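Local coordinates for protein transketolase (Campylobacter jejuni, PDB 3L84) that is a transketolase-family enzyme of the thiamine diphosphate-binding type, with two chains that each join two such domains to a C-terminal domain, at residues H441-V446 / S498-K503. Numbering follows the deposited sequence.
Sequences HDSIGV and SRQKLK
His441 and Arg499 bring the two backbones closest, with their CA atoms 4.7 Å apart, and the chains then diverge to 6.6 Å between the CA atoms of Gly445 and Gln500. Both segments are loops that leave the C-terminal ends of neighbouring parallel strands, 436-440 and 493-496, in the alpha/beta pyrimidine-binding domain. Residues 441-446 turn sharply: Ser443 OG accepts a hydrogen bond from Gly445 N (161° at the hydrogen), forming an ST turn that runs into the 3-10 segment 444-446, where Val446 N bonds to Ser443 O.

Aliphatic packing and three waters carry much of the contact, and Arg499 NH2 lies 3.0 Å from Val446 O. The Arg499 chain, extended from CG to NE with CG anti to its own N, runs over one face of the His441 imidazole. Its CG lies 3.9 Å from the ring centroid and 27° off the normal, a CH-pi contact displaced toward the rim, where CG meets NE2. The guanidinium plane is inclined 31° to the ring, and Phe414 also meets this imidazole. Water 1 sits in the ring plane at the edge and connects His441 NE2 with Arg499 NE.

Asp442 is gripped at both carboxylate oxygens: OD2 forms a salt bridge with Arg472, while OD1 receives hydrogen bonds from waters 2 and 3, probably stabilising the charged form. Water 2 also accepts from Gln500 NE2 and bonds to Ser443 OG. The bend at chi2 swings the Gln500 amide back toward 441-446. Phe615 of helix 611-617 touches Ser443 and Gln500, tying the junction to the C-terminal domain. Water 3 accepts from Arg499 N at 2.9 Å and donates to Gln500 OE1 at 2.8 Å.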
loop_
_atom_site.group_PDB
_atom_site.type_symbol
_atom_site.label_atom_id
_atom_site.label_comp_id
_atom_site.label_asym_id
_atom_site.label_seq_id
_atom_site.Cartn_x
_atom_site.Cartn_y
_atom_site.Cartn_z
ATOM N N HIS A 441 -17.348 2.877 -4.314
ATOM C CA HIS A 441 -16.896 4.153 -4.866
ATOM C C HIS A 441 -15.881 3.881 -5.958
ATOM O O HIS A 441 -14.761 4.375 -5.976
ATOM C CB HIS A 441 -16.374 5.057 -3.758
ATOM C CG HIS A 441 -17.443 5.535 -2.830
ATOM N ND1 HIS A 441 -18.229 4.674 -2.092
ATOM C CD2 HIS A 441 -17.860 6.785 -2.532
ATOM C CE1 HIS A 441 -19.090 5.383 -1.377
ATOM N NE2 HIS A 441 -18.904 6.665 -1.648
ATOM N N ASP A 442 -16.312 3.127 -6.955
ATOM C CA ASP A 442 -15.368 2.489 -7.899
ATOM C C ASP A 442 -14.846 3.315 -9.048
ATOM O O ASP A 442 -14.021 2.795 -9.784
ATOM C CB ASP A 442 -16.002 1.226 -8.500
ATOM C CG ASP A 442 -17.119 1.502 -9.493
ATOM O OD1 ASP A 442 -17.894 2.438 -9.281
ATOM O OD2 ASP A 442 -17.256 0.691 -10.443
ATOM N N SER A 443 -15.266 4.555 -9.217
ATOM C CA SER A 443 -14.907 5.270 -10.428
ATOM C C SER A 443 -15.020 6.772 -10.248
ATOM O O SER A 443 -15.329 7.280 -9.176
ATOM C CB SER A 443 -15.796 4.835 -11.600
ATOM O OG SER A 443 -17.069 5.454 -11.482
ATOM N N ILE A 444 -14.797 7.492 -11.342
ATOM C CA ILE A 444 -15.063 8.941 -11.433
ATOM C C ILE A 444 -16.493 9.291 -11.054
ATOM O O ILE A 444 -16.755 10.458 -10.770
ATOM C CB ILE A 444 -14.774 9.487 -12.856
ATOM C CG1 ILE A 444 -15.404 8.624 -13.978
ATOM C CG2 ILE A 444 -13.265 9.592 -13.078
ATOM C CD1 ILE A 444 -15.532 9.359 -15.349
ATOM N N GLY A 445 -17.408 8.320 -11.006
ATOM C CA GLY A 445 -18.757 8.550 -10.504
ATOM C C GLY A 445 -18.801 9.014 -9.056
ATOM O O GLY A 445 -19.824 9.544 -8.592
ATOM N N VAL A 446 -17.697 8.855 -8.331
ATOM C CA VAL A 446 -17.523 9.495 -7.027
ATOM C C VAL A 446 -17.842 10.998 -7.052
ATOM O O VAL A 446 -18.433 11.549 -6.113
ATOM C CB VAL A 446 -16.076 9.223 -6.542
ATOM C CG1 VAL A 446 -15.640 10.209 -5.446
ATOM C CG2 VAL A 446 -15.988 7.798 -6.031
ATOM N N SER A 498 -20.470 0.444 -7.084
ATOM C CA SER A 498 -20.720 1.845 -7.370
ATOM C C SER A 498 -21.271 2.626 -6.208
ATOM O O SER A 498 -22.013 2.072 -5.366
ATOM C CB SER A 498 -21.678 1.985 -8.553
ATOM O OG SER A 498 -23.006 1.615 -8.192
ATOM N N ARG A 499 -20.907 3.909 -6.145
ATOM C CA ARG A 499 -21.551 4.885 -5.257
ATOM C C ARG A 499 -22.956 5.180 -5.776
ATOM O O ARG A 499 -23.916 5.335 -5.030
ATOM C CB ARG A 499 -20.711 6.187 -5.228
ATOM C CG ARG A 499 -21.212 7.198 -4.239
ATOM C CD ARG A 499 -20.592 8.570 -4.397
ATOM N NE ARG A 499 -21.069 9.409 -3.281
ATOM C CZ ARG A 499 -21.220 10.730 -3.301
ATOM N NH1 ARG A 499 -21.672 11.349 -2.207
ATOM N NH2 ARG A 499 -20.945 11.444 -4.395
ATOM N N GLN A 500 -23.034 5.410 -7.086
ATOM C CA GLN A 500 -24.199 5.958 -7.753
ATOM C C GLN A 500 -25.149 4.861 -8.247
ATOM O O GLN A 500 -24.755 3.722 -8.485
ATOM C CB GLN A 500 -23.803 6.853 -8.941
ATOM C CG GLN A 500 -23.347 6.114 -10.227
ATOM C CD GLN A 500 -21.920 5.622 -10.223
ATOM O OE1 GLN A 500 -21.269 5.561 -9.161
ATOM N NE2 GLN A 500 -21.452 5.172 -11.384
ATOM N N LYS A 501 -26.419 5.222 -8.444
ATOM C CA LYS A 501 -27.417 4.295 -8.902
ATOM C C LYS A 501 -27.116 3.800 -10.320
ATOM O O LYS A 501 -26.823 4.609 -11.229
ATOM C CB LYS A 501 -28.787 4.991 -8.912
ATOM C CG LYS A 501 -29.942 4.040 -9.191
ATOM C CD LYS A 501 -31.322 4.722 -9.144
ATOM C CE LYS A 501 -31.681 5.125 -7.761
ATOM N NZ LYS A 501 -33.154 5.417 -7.654
ATOM N N LEU A 502 -27.264 2.489 -10.508
ATOM C CA LEU A 502 -27.162 1.826 -11.812
ATOM C C LEU A 502 -28.499 1.244 -12.242
ATOM O O LEU A 502 -29.356 0.914 -11.418
ATOM C CB LEU A 502 -26.136 0.685 -11.761
ATOM C CG LEU A 502 -24.759 1.039 -11.169
ATOM C CD1 LEU A 502 -23.806 -0.140 -11.324
ATOM C CD2 LEU A 502 -24.187 2.318 -11.762
ATOM N N LYS A 503 -28.636 1.008 -13.534
ATOM C CA LYS A 503 -29.877 0.510 -14.089
ATOM C C LYS A 503 -29.904 -0.993 -14.093
ATOM O O LYS A 503 -28.995 -1.670 -14.523
ATOM C CB LYS A 503 -30.062 1.014 -15.514
ATOM C CG LYS A 503 -30.119 2.524 -15.647
ATOM C CD LYS A 503 -31.451 3.161 -15.203
ATOM C CE LYS A 503 -32.694 2.498 -15.793
ATOM N NZ LYS A 503 -33.988 3.252 -15.502
HETATM O O HOH W 1 -20.537 8.569 -0.275
HETATM O O HOH W 2 -18.995 3.647 -11.459
HETATM O O HOH W 3 -18.849 4.792 -8.024
#